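Deoxycytidylate deaminase (Cyanophage S-TIM5, PDB 4P9C) probably catalyses the zinc-dependent hydrolytic deamination of dCMP to dUMP. Local coordinates at residues 68-73 and 99-104; 10-15 and 38-43; 25-30 and 56-61. All blocks are in the same frame, centred on the assembly; numbering follows the deposited sequence. Where two conformers were deposited one is given.

Overall arrangement
From the N terminus, helix 6-20 supplies the first half of contact 2 and the following loop the first half of contact 3. Strand 40-45 then closes contact 2 by returning beneath the helix, and loop 56-61 closes contact 3, so these two contacts cross along the chain although their nearest atoms stay about 8 Å apart. Contact 1, in series after both, closes when the chain, having passed through helix 71-81 and strand 90-93, enters helix 99-107. Contacts 1 and 3 touch through Val68 CG1 and Cys57 O at 3.5 Å and share the deoxyuridine monophosphate. Contact 2 ties a helix to the sheet, while the other two border the zinc and nucleotide pocket.

Contact 1 (68-73 and 99-104); sequences VLHAEQ and PDCSKM. With ZN (zinc ion), chain M; DU (2'-deoxyuridine-5'-monophosphate), chain O.
The imidazole of His70 has the uracil of the bound deoxyuridine monophosphate over one face, with base atom C2 displaced toward the ring's rim, while Cys101 approaches the same imidazole obliquely. Cys101 SG lies 4.8 Å from the centroid of the His70 ring, a position belonging neither to the face nor to the edge. The reason is the zinc ion between them: His70 ND1 binds it at 2.1 Å and Cys101 SG at 2.3 Å. Cys98 and the nucleotide, whose O4 is 2.2 Å from zinc, complete the four ligands. No hydrogen bond joins the two segments directly, so metal coordination is the principal link, backed by packing of Glu72 CB and Gln73 CG on Cys101 SG.

The base is also read along its Watson-Crick side. Ala71 N donates to uracil O2 over 3.0 Å, and uracil N3 donates to Glu72 OE2 over 2.7 Å. Glu72 reaches the base because its chain bends at chi2 (83°), turning the carboxylate toward the base. The same group is the predicted proton donor.

Gln73 caps the start of the helix. Its OE1 takes the backbone N-H of His70 on a lone pair in the carbonyl plane, at 2.9 Å and a nearly straight 168°. With His70 at the N-cap, this is one half of a capping box, and it braces the backbone of the residue that holds zinc. Lys103, farther along the second helix, donates to Val68 O of the second subunit. A His-Ala-Glu sequence opening one helix and a Pro-Cys-Pro-Asp-Cys sequence opening the other form the zinc site characteristic of the cytidine and deoxycytidylate deaminase family.

Contact 2 (10-15 and 38-43); sequences EAYMKT and GSILAH. With DCM (2'-deoxycytidine-5'-monophosphate), chain N.
Tyr12 and Ile40 lie alongside each other, their side chains pointing opposite ways, where helix 6-20 packs on the mixed sheet of the deaminase fold, over strand 40-45, outermost within this chain. The closest approach of the pair is edge-on: Ile40 CG1 lies near the plane of the tyrosine ring, 3.9 Å from Tyr12 CE1. Beyond it, Tyr12 OH rests 3.4 Å from Gly38 CA, in the turn that leads into the strand. One helical turn along from Tyr12, Thr15 and Ile40 meet tip to tip, with Thr15 CG2 4.2 Å from Ile40 CD1. The two contacts made by Ile40 are apolar, and no hydrogen bond crosses between the segments.

The threonine methyl is placed by its own hydroxyl. Thr15 OG1 donates to Ala11 O at 2.7 Å, turning back onto the helix, which leaves CG2 anti to the backbone N (chi1 -56°, measured to OG1) and directed at the isoleucine. On the helix's other flank, Lys14 NZ forms a salt bridge with Glu10 OE2 at 2.8 Å, and that carboxylate also pairs with Arg116.

Farther out, the neighbouring strands complete the bed under the helix: Tyr12 also touches Val35 and meets the ring of Phe92, and Ile40 packs on Ile33. Helix 71-81 contacts Leu41 and Ala42 of the same strand, and Leu18 of the third subunit packs on Thr15.

Farther along the strand, His43 meets a nucleotide. The ring of this residue, which is seen to bind dCMP, leads away from residues 10-15 (chi1 53°) and stacks with Phe19, farther along the same helix. His43 O approaches N3 of the deoxycytidine monophosphate to 3.0 Å, and its ring edge lies near the amino group, with His43 NE2 3.2 Å from N4.

Contact 3 (25-30 and 56-61); sequences CKRMKV and CCELED. With DU (2'-deoxyuridine-5'-monophosphate), chain O.
Cys25 and Cys57 form a disulfide that links two irregular loops of the deaminase fold beside the nucleotide pocket. Their SG atoms are 2.0 Å apart and the torsion about the S-S bond is -123°; Cys25 was modelled in two conformers, and this geometry belongs to one of them.

Next to the disulfide, Glu58 lies against the backbone of the opposing loop. Its chain, bent at chi2, sets the carboxylate across two successive amides: OE2 receives a weak hydrogen bond from Lys26 N at 3.3 Å, and OE1 another weak one from Arg27 N at 3.5 Å. The side chain of Lys26 runs at about a right angle to Glu58, its ammonium leading away, so Lys26 NZ and Glu58 OE2 stay 6.7 Å apart. Arg27 crosses the acid obliquely. Its CG passes 3.3 Å from Glu58 OE1, but the charged atoms are not in contact, Arg27 NE lying 5.5 Å from Glu58 OE1; the guanidinium and carboxylate planes are 49° apart.

Instead, the guanidinium turns its edge to the deoxyuridine monophosphate, with the phosphorus near its plane. The NH1 distances there are too short to trust, although Arg27 is a known dTMP-binding residue. Val30 CG2 packs 3.6 Å from the sugar atom C1' of this nucleotide. Asn46 grips Met28 O and Val30 N, and Lys29 NZ donates to Cys25 O at 3.2 Å, nearly in line with the carbonyl bond (170°).

Contact 1 (68-73 and 99-104)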
loop_
_atom_site.group_PDB
_atom_site.type_symbol
_atom_site.label_atom_id
_atom_site.label_comp_id
_atom_site.label_asym_id
_atom_site.label_seq_id
_atom_site.Cartn_x
_atom_site.Cartn_y
_atom_site.Cartn_z
ATOM N N VAL A 68 4.074 27.634 -14.168
ATOM C CA VAL A 68 4.101 27.425 -12.714
ATOM C C VAL A 68 2.880 26.664 -12.208
ATOM O O VAL A 68 1.771 26.812 -12.730
ATOM C CB VAL A 68 4.270 28.736 -11.899
ATOM C CG1 VAL A 68 5.406 29.577 -12.456
ATOM C CG2 VAL A 68 2.970 29.530 -11.854
ATOM N N LEU A 69 3.105 25.848 -11.189
ATOM C CA LEU A 69 2.051 25.048 -10.601
ATOM C C LEU A 69 1.549 25.736 -9.342
ATOM O O LEU A 69 2.340 26.240 -8.542
ATOM C CB LEU A 69 2.576 23.644 -10.290
ATOM C CG LEU A 69 2.826 22.757 -11.517
ATOM C CD1 LEU A 69 4.198 22.090 -11.451
ATOM C CD2 LEU A 69 1.713 21.725 -11.677
ATOM N N HIS A 70 0.229 25.774 -9.187
ATOM C CA HIS A 70 -0.392 26.288 -7.973
ATOM C C HIS A 70 -0.106 25.328 -6.818
ATOM O O HIS A 70 0.155 24.142 -7.039
ATOM C CB HIS A 70 -1.897 26.459 -8.185
ATOM C CG HIS A 70 -2.266 27.627 -9.049
ATOM N ND1 HIS A 70 -3.475 28.282 -8.936
ATOM C CD2 HIS A 70 -1.589 28.261 -10.036
ATOM C CE1 HIS A 70 -3.529 29.264 -9.816
ATOM N NE2 HIS A 70 -2.394 29.275 -10.496
ATOM N N ALA A 71 -0.145 25.846 -5.592
ATOM C CA ALA A 71 0.105 25.023 -4.411
ATOM C C ALA A 71 -0.861 23.842 -4.346
ATOM O O ALA A 71 -0.470 22.738 -3.957
ATOM C CB ALA A 71 0.008 25.863 -3.143
ATOM N N GLU A 72 -2.115 24.085 -4.729
ATOM C CA GLU A 72 -3.159 23.056 -4.703
ATOM C C GLU A 72 -2.906 22.009 -5.772
ATOM O O GLU A 72 -3.190 20.829 -5.569
ATOM C CB GLU A 72 -4.550 23.662 -4.909
ATOM C CG GLU A 72 -4.973 24.681 -3.859
ATOM C CD GLU A 72 -4.439 26.077 -4.135
ATOM O OE1 GLU A 72 -4.585 26.949 -3.256
ATOM O OE2 GLU A 72 -3.873 26.309 -5.225
ATOM N N GLN A 73 -2.383 22.450 -6.913
ATOM C CA GLN A 73 -2.012 21.544 -7.992
ATOM C C GLN A 73 -0.868 20.643 -7.563
ATOM O O GLN A 73 -0.903 19.434 -7.794
ATOM C CB GLN A 73 -1.607 22.321 -9.241
ATOM C CG GLN A 73 -2.768 22.801 -10.088
ATOM C CD GLN A 73 -2.311 23.644 -11.258
ATOM O OE1 GLN A 73 -1.420 24.486 -11.127
ATOM N NE2 GLN A 73 -2.930 23.433 -12.414
ATOM N N PRO A 99 -10.669 28.772 -9.061
ATOM C CA PRO A 99 -11.736 27.950 -9.645
ATOM C C PRO A 99 -11.269 26.639 -10.293
ATOM O O PRO A 99 -11.929 25.612 -10.114
ATOM C CB PRO A 99 -12.350 28.876 -10.697
ATOM C CG PRO A 99 -12.162 30.229 -10.135
ATOM C CD PRO A 99 -10.842 30.197 -9.409
ATOM N N ASP A 100 -10.154 26.682 -11.031
ATOM C CA ASP A 100 -9.629 25.487 -11.704
ATOM C C ASP A 100 -9.179 24.435 -10.701
ATOM O O ASP A 100 -9.420 23.242 -10.899
ATOM C CB ASP A 100 -8.473 25.831 -12.648
ATOM C CG ASP A 100 -8.000 24.629 -13.460
ATOM O OD1 ASP A 100 -8.849 23.789 -13.828
ATOM O OD2 ASP A 100 -6.784 24.526 -13.729
ATOM N N CYS A 101 -8.532 24.879 -9.625
ATOM C CA CYS A 101 -8.087 23.978 -8.565
ATOM C C CYS A 101 -9.273 23.463 -7.744
ATOM O O CYS A 101 -9.386 22.259 -7.508
ATOM C CB CYS A 101 -7.057 24.663 -7.662
ATOM S SG CYS A 101 -5.421 24.886 -8.429
ATOM N N SER A 102 -10.151 24.379 -7.329
ATOM C CA SER A 102 -11.356 24.043 -6.561
ATOM C C SER A 102 -12.141 22.894 -7.189
ATOM O O SER A 102 -12.648 22.011 -6.490
ATOM C CB SER A 102 -12.262 25.272 -6.437
ATOM O OG SER A 102 -11.650 26.284 -5.653
ATOM N N LYS A 103 -12.229 22.935 -8.515
ATOM C CA LYS A 103 -12.889 21.923 -9.327
ATOM C C LYS A 103 -12.276 20.539 -9.102
ATOM O O LYS A 103 -13.000 19.563 -8.878
ATOM C CB LYS A 103 -12.768 22.329 -10.800
ATOM C CG LYS A 103 -13.422 21.391 -11.799
ATOM C CD LYS A 103 -12.718 21.442 -13.156
ATOM C CE LYS A 103 -12.952 22.758 -13.887
ATOM N NZ LYS A 103 -12.429 22.716 -15.282
ATOM N N MET A 104 -10.947 20.464 -9.161
ATOM C CA MET A 104 -10.229 19.201 -8.969
ATOM C C MET A 104 -10.263 18.740 -7.511
ATOM O O MET A 104 -10.334 17.541 -7.238
ATOM C CB MET A 104 -8.784 19.316 -9.471
ATOM C CG MET A 104 -8.655 19.362 -10.994
ATOM S SD MET A 104 -6.954 19.506 -11.593
ATOM C CE MET A 104 -6.592 21.226 -11.236
HETATM ZN ZN ZN M . -5.095 27.183 -8.123
HETATM O OP3 DU O . -0.383 35.635 -10.115
HETATM P P DU O . -1.600 35.421 -9.320
HETATM O OP1 DU O . -2.313 36.661 -8.942
HETATM O OP2 DU O . -2.474 34.323 -9.753
HETATM O "O5'" DU O . -1.053 34.938 -7.910
HETATM C "C5'" DU O . 0.350 34.732 -7.719
HETATM C "C4'" DU O . 0.589 33.329 -7.157
HETATM O "O4'" DU O . -0.655 32.783 -6.692
HETATM C "C3'" DU O . 1.005 32.395 -8.282
HETATM O "O3'" DU O . 2.430 32.222 -8.258
HETATM C "C2'" DU O . 0.327 31.079 -7.940
HETATM C "C1'" DU O . -0.413 31.369 -6.645
HETATM N N1 DU O . -1.705 30.650 -6.598
HETATM C C2 DU O . -1.742 29.374 -6.187
HETATM O O2 DU O . -0.701 28.810 -5.849
HETATM N N3 DU O . -2.956 28.679 -6.138
HETATM C C4 DU O . -4.140 29.318 -6.520
HETATM O O4 DU O . -5.211 28.714 -6.479
HETATM C C5 DU O . -4.100 30.639 -6.946
HETATM C C6 DU O . -2.881 31.305 -6.985
#

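Contact 2 (10-15 and 38-43)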
loop_
_atom_site.group_PDB
_atom_site.type_symbol
_atom_site.label_atom_id
_atom_site.label_comp_id
_atom_site.label_asym_id
_atom_site.label_seq_id
_atom_site.Cartn_x
_atom_site.Cartn_y
_atom_site.Cartn_z
ATOM N N GLU A 10 -4.773 24.914 14.297
ATOM C CA GLU A 10 -3.911 26.070 14.080
ATOM C C GLU A 10 -2.512 25.634 13.647
ATOM O O GLU A 10 -1.867 26.305 12.838
ATOM C CB GLU A 10 -3.844 26.920 15.354
ATOM C CG GLU A 10 -3.096 28.243 15.212
ATOM C CD GLU A 10 -3.704 29.171 14.173
ATOM O OE1 GLU A 10 -4.949 29.262 14.091
ATOM O OE2 GLU A 10 -2.929 29.820 13.439
ATOM N N ALA A 11 -2.058 24.503 14.188
ATOM C CA ALA A 11 -0.754 23.938 13.852
ATOM C C ALA A 11 -0.660 23.533 12.381
ATOM O O ALA A 11 0.400 23.684 11.763
ATOM C CB ALA A 11 -0.436 22.756 14.753
ATOM N N TYR A 12 -1.757 23.018 11.825
ATOM C CA TYR A 12 -1.776 22.627 10.415
ATOM C C TYR A 12 -1.740 23.840 9.492
ATOM O O TYR A 12 -1.049 23.821 8.471
ATOM C CB TYR A 12 -2.993 21.757 10.088
ATOM C CG TYR A 12 -2.971 20.354 10.657
ATOM C CD1 TYR A 12 -1.915 19.477 10.389
ATOM C CD2 TYR A 12 -4.027 19.891 11.441
ATOM C CE1 TYR A 12 -1.909 18.174 10.912
ATOM C CE2 TYR A 12 -4.026 18.597 11.963
ATOM C CZ TYR A 12 -2.969 17.745 11.696
ATOM O OH TYR A 12 -2.979 16.468 12.217
ATOM N N MET A 13 -2.483 24.888 9.855
ATOM C CA MET A 13 -2.481 26.139 9.094
ATOM C C MET A 13 -1.110 26.822 9.121
ATOM O O MET A 13 -0.666 27.370 8.111
ATOM C CB MET A 13 -3.573 27.086 9.608
ATOM C CG MET A 13 -3.715 28.396 8.823
ATOM S SD MET A 13 -3.998 28.169 7.047
ATOM C CE MET A 13 -5.634 27.431 7.033
ATOM N N LYS A 14 -0.449 26.785 10.279
ATOM C CA LYS A 14 0.890 27.362 10.434
ATOM C C LYS A 14 1.963 26.544 9.713
ATOM O O LYS A 14 3.021 27.074 9.362
ATOM C CB LYS A 14 1.250 27.525 11.916
ATOM C CG LYS A 14 0.742 28.811 12.555
ATOM C CD LYS A 14 1.236 28.947 13.993
ATOM C CE LYS A 14 0.920 30.322 14.574
ATOM N NZ LYS A 14 -0.541 30.559 14.756
ATOM N N THR A 15 1.688 25.257 9.509
ATOM C CA THR A 15 2.564 24.399 8.716
ATOM C C THR A 15 2.417 24.790 7.252
ATOM O O THR A 15 3.408 24.874 6.520
ATOM C CB THR A 15 2.248 22.899 8.919
ATOM O OG1 THR A 15 2.329 22.575 10.311
ATOM C CG2 THR A 15 3.226 22.018 8.143
ATOM N N GLY A 38 -4.754 12.583 11.158
ATOM C CA GLY A 38 -3.604 13.141 11.859
ATOM C C GLY A 38 -2.280 12.829 11.184
ATOM O O GLY A 38 -1.303 12.476 11.851
ATOM N N SER A 39 -2.249 12.949 9.859
ATOM C CA SER A 39 -1.020 12.752 9.090
ATOM C C SER A 39 -0.962 13.734 7.922
ATOM O O SER A 39 -1.958 13.929 7.222
ATOM C CB SER A 39 -0.929 11.309 8.587
ATOM O OG SER A 39 0.337 11.043 8.002
ATOM N N ILE A 40 0.197 14.353 7.721
ATOM C CA ILE A 40 0.382 15.284 6.609
ATOM C C ILE A 40 0.887 14.532 5.378
ATOM O O ILE A 40 2.086 14.242 5.252
ATOM C CB ILE A 40 1.329 16.453 6.975
ATOM C CG1 ILE A 40 0.771 17.242 8.166
ATOM C CG2 ILE A 40 1.530 17.377 5.768
ATOM C CD1 ILE A 40 1.782 18.161 8.846
ATOM N N LEU A 41 -0.040 14.216 4.475
ATOM C CA LEU A 41 0.268 13.354 3.331
ATOM C C LEU A 41 0.965 14.082 2.184
ATOM O O LEU A 41 1.748 13.472 1.447
ATOM C CB LEU A 41 -1.001 12.654 2.833
ATOM C CG LEU A 41 -1.921 12.047 3.906
ATOM C CD1 LEU A 41 -3.177 11.491 3.255
ATOM C CD2 LEU A 41 -1.213 10.968 4.735
ATOM N N ALA A 42 0.683 15.372 2.034
ATOM C CA ALA A 42 1.326 16.174 0.997
ATOM C C ALA A 42 1.486 17.630 1.403
ATOM O O ALA A 42 0.592 18.216 2.020
ATOM C CB ALA A 42 0.554 16.069 -0.316
ATOM N N HIS A 43 2.596 18.233 1.045
ATOM C CA HIS A 43 2.816 19.655 1.226
ATOM C C HIS A 43 3.256 20.315 -0.066
ATOM O O HIS A 43 4.314 20.078 -0.554
ATOM C CB HIS A 43 3.808 19.935 2.339
ATOM C CG HIS A 43 5.102 19.219 2.206
ATOM N ND1 HIS A 43 5.509 18.273 3.102
ATOM C CD2 HIS A 43 6.087 19.315 1.298
ATOM C CE1 HIS A 43 6.688 17.813 2.754
ATOM N NE2 HIS A 43 7.059 18.428 1.660
HETATM N N1 DCM N . 7.176 20.804 -4.800
HETATM C C2 DCM N . 6.257 20.744 -3.811
HETATM N N3 DCM N . 6.532 20.018 -2.640
HETATM C C4 DCM N . 7.763 19.352 -2.499
HETATM C C5 DCM N . 8.707 19.414 -3.515
HETATM C C6 DCM N . 8.413 20.137 -4.666
HETATM O O2 DCM N . 5.172 21.316 -3.912
HETATM N N4 DCM N . 8.026 18.669 -1.388
HETATM C "C1'" DCM N . 6.888 21.559 -6.052
HETATM C "C2'" DCM N . 7.072 23.056 -5.881
HETATM C "C3'" DCM N . 7.638 23.495 -7.206
HETATM C "C4'" DCM N . 8.449 22.295 -7.671
HETATM O "O4'" DCM N . 7.813 21.127 -7.097
HETATM O "O3'" DCM N . 6.565 23.739 -8.138
HETATM C "C5'" DCM N . 9.911 22.429 -7.216
HETATM O "O5'" DCM N . 10.652 21.327 -7.754
HETATM P P DCM N . 11.993 20.846 -7.024
HETATM O O1P DCM N . 11.790 20.465 -5.604
HETATM O O2P DCM N . 12.590 19.626 -7.905
HETATM O O3P DCM N . 13.072 22.052 -7.191
#

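Contact 3 (25-30 and 56-61)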
loop_
_atom_site.group_PDB
_atom_site.type_symbol
_atom_site.label_atom_id
_atom_site.label_comp_id
_atom_site.label_asym_id
_atom_site.label_seq_id
_atom_site.Cartn_x
_atom_site.Cartn_y
_atom_site.Cartn_z
ATOM N N CYS A 25 8.408 32.478 -5.326
ATOM C CA CYS A 25 7.466 33.421 -5.934
ATOM C C CYS A 25 7.558 34.826 -5.348
ATOM O O CYS A 25 7.701 35.007 -4.134
ATOM C CB CYS A 25 6.024 32.905 -5.821
ATOM S SG CYS A 25 5.505 31.750 -7.145
ATOM N N LYS A 26 7.472 35.825 -6.229
ATOM C CA LYS A 26 7.528 37.226 -5.795
ATOM C C LYS A 26 6.141 37.872 -5.625
ATOM O O LYS A 26 5.962 38.734 -4.760
ATOM C CB LYS A 26 8.403 38.070 -6.737
ATOM C CG LYS A 26 9.837 37.558 -6.926
ATOM C CD LYS A 26 10.709 37.752 -5.687
ATOM C CE LYS A 26 12.124 37.164 -5.944
ATOM N NZ LYS A 26 12.963 37.362 -4.666
ATOM N N ARG A 27 5.174 37.456 -6.448
ATOM C CA ARG A 27 3.806 38.006 -6.409
ATOM C C ARG A 27 3.043 37.600 -5.146
ATOM O O ARG A 27 2.422 38.441 -4.485
ATOM C CB ARG A 27 2.996 37.590 -7.652
ATOM C CG ARG A 27 3.505 38.148 -8.980
ATOM C CD ARG A 27 2.466 38.021 -10.101
ATOM N NE ARG A 27 1.541 39.157 -10.138
ATOM C CZ ARG A 27 0.234 39.092 -9.884
ATOM N NH1 ARG A 27 -0.333 37.934 -9.571
ATOM N NH2 ARG A 27 -0.510 40.188 -9.939
ATOM N N MET A 28 3.098 36.309 -4.826
ATOM C CA MET A 28 2.398 35.740 -3.675
ATOM C C MET A 28 2.959 34.359 -3.340
ATOM O O MET A 28 3.126 33.518 -4.224
ATOM C CB MET A 28 0.894 35.635 -3.963
ATOM C CG MET A 28 0.028 35.466 -2.720
ATOM S SD MET A 28 -1.729 35.723 -3.049
ATOM C CE MET A 28 -1.820 37.510 -3.108
ATOM N N LYS A 29 3.239 34.136 -2.060
ATOM C CA LYS A 29 3.720 32.839 -1.591
ATOM C C LYS A 29 2.570 32.018 -1.015
ATOM O O LYS A 29 1.925 32.426 -0.043
ATOM C CB LYS A 29 4.829 33.019 -0.557
ATOM C CG LYS A 29 6.150 33.493 -1.140
ATOM C CD LYS A 29 7.197 33.645 -0.047
ATOM C CE LYS A 29 8.568 33.986 -0.632
ATOM N NZ LYS A 29 8.625 35.391 -1.146
ATOM N N VAL A 30 2.316 30.864 -1.631
ATOM C CA VAL A 30 1.151 30.039 -1.303
ATOM C C VAL A 30 1.556 28.621 -0.888
ATOM O O VAL A 30 2.463 28.030 -1.473
ATOM C CB VAL A 30 0.141 29.973 -2.487
ATOM C CG1 VAL A 30 -1.176 29.334 -2.051
ATOM C CG2 VAL A 30 -0.123 31.362 -3.058
ATOM N N CYS A 56 12.223 31.448 -11.157
ATOM C CA CYS A 56 11.331 32.613 -11.124
ATOM C C CYS A 56 9.916 32.256 -11.594
ATOM O O CYS A 56 9.757 31.653 -12.657
ATOM C CB CYS A 56 11.916 33.739 -11.982
ATOM S SG CYS A 56 11.068 35.328 -11.826
ATOM N N CYS A 57 8.895 32.612 -10.801
ATOM C CA CYS A 57 7.499 32.315 -11.183
ATOM C C CYS A 57 6.874 33.325 -12.140
ATOM O O CYS A 57 5.849 33.028 -12.755
ATOM C CB CYS A 57 6.529 32.211 -9.995
ATOM S SG CYS A 57 7.123 31.723 -8.375
ATOM N N GLU A 58 7.441 34.522 -12.247
ATOM C CA GLU A 58 6.845 35.538 -13.123
ATOM C C GLU A 58 7.660 35.838 -14.377
ATOM O O GLU A 58 8.892 35.739 -14.381
ATOM C CB GLU A 58 6.491 36.832 -12.367
ATOM C CG GLU A 58 7.479 37.268 -11.294
ATOM C CD GLU A 58 7.330 36.481 -10.003
ATOM O OE1 GLU A 58 6.185 36.256 -9.550
ATOM O OE2 GLU A 58 8.369 36.080 -9.438
ATOM N N LEU A 59 6.946 36.190 -15.445
ATOM C CA LEU A 59 7.555 36.636 -16.699
ATOM C C LEU A 59 8.178 38.023 -16.549
ATOM O O LEU A 59 8.060 38.650 -15.493
ATOM C CB LEU A 59 6.503 36.650 -17.816
ATOM C CG LEU A 59 6.543 35.497 -18.828
ATOM C CD1 LEU A 59 6.247 34.151 -18.189
ATOM C CD2 LEU A 59 5.571 35.762 -19.967
ATOM N N GLU A 60 8.850 38.506 -17.599
ATOM C CA GLU A 60 9.453 39.838 -17.541
ATOM C C GLU A 60 8.389 40.945 -17.610
ATOM O O GLU A 60 8.630 42.068 -17.154
ATOM C CB GLU A 60 10.560 40.016 -18.586
ATOM C CG GLU A 60 11.653 40.994 -18.146
ATOM C CD GLU A 60 13.026 40.674 -18.723
ATOM O OE1 GLU A 60 13.416 39.487 -18.742
ATOM O OE2 GLU A 60 13.725 41.619 -19.148
ATOM N N ASP A 61 7.222 40.628 -18.174
ATOM C CA ASP A 61 6.015 41.425 -17.934
ATOM C C ASP A 61 5.482 41.054 -16.548
ATOM O O ASP A 61 5.966 40.100 -15.939
ATOM C CB ASP A 61 4.951 41.205 -19.022
ATOM C CG ASP A 61 4.566 39.739 -19.197
ATOM O OD1 ASP A 61 4.104 39.103 -18.223
ATOM O OD2 ASP A 61 4.706 39.224 -20.328
HETATM O OP3 DU O . -0.383 35.635 -10.115
HETATM P P DU O . -1.600 35.421 -9.320
HETATM O OP1 DU O . -2.313 36.661 -8.942
HETATM O OP2 DU O . -2.474 34.323 -9.753
HETATM O "O5'" DU O . -1.053 34.938 -7.910
HETATM C "C5'" DU O . 0.350 34.732 -7.719
HETATM C "C4'" DU O . 0.589 33.329 -7.157
HETATM O "O4'" DU O . -0.655 32.783 -6.692
HETATM C "C3'" DU O . 1.005 32.395 -8.282
HETATM O "O3'" DU O . 2.430 32.222 -8.258
HETATM C "C2'" DU O . 0.327 31.079 -7.940
HETATM C "C1'" DU O . -0.413 31.369 -6.645
HETATM N N1 DU O . -1.705 30.650 -6.598
HETATM C C2 DU O . -1.742 29.374 -6.187
HETATM O O2 DU O . -0.701 28.810 -5.849
HETATM N N3 DU O . -2.956 28.679 -6.138
HETATM C C4 DU O . -4.140 29.318 -6.520
HETATM O O4 DU O . -5.211 28.714 -6.479
HETATM C C5 DU O . -4.100 30.639 -6.946
HETATM C C6 DU O . -2.881 31.305 -6.985
#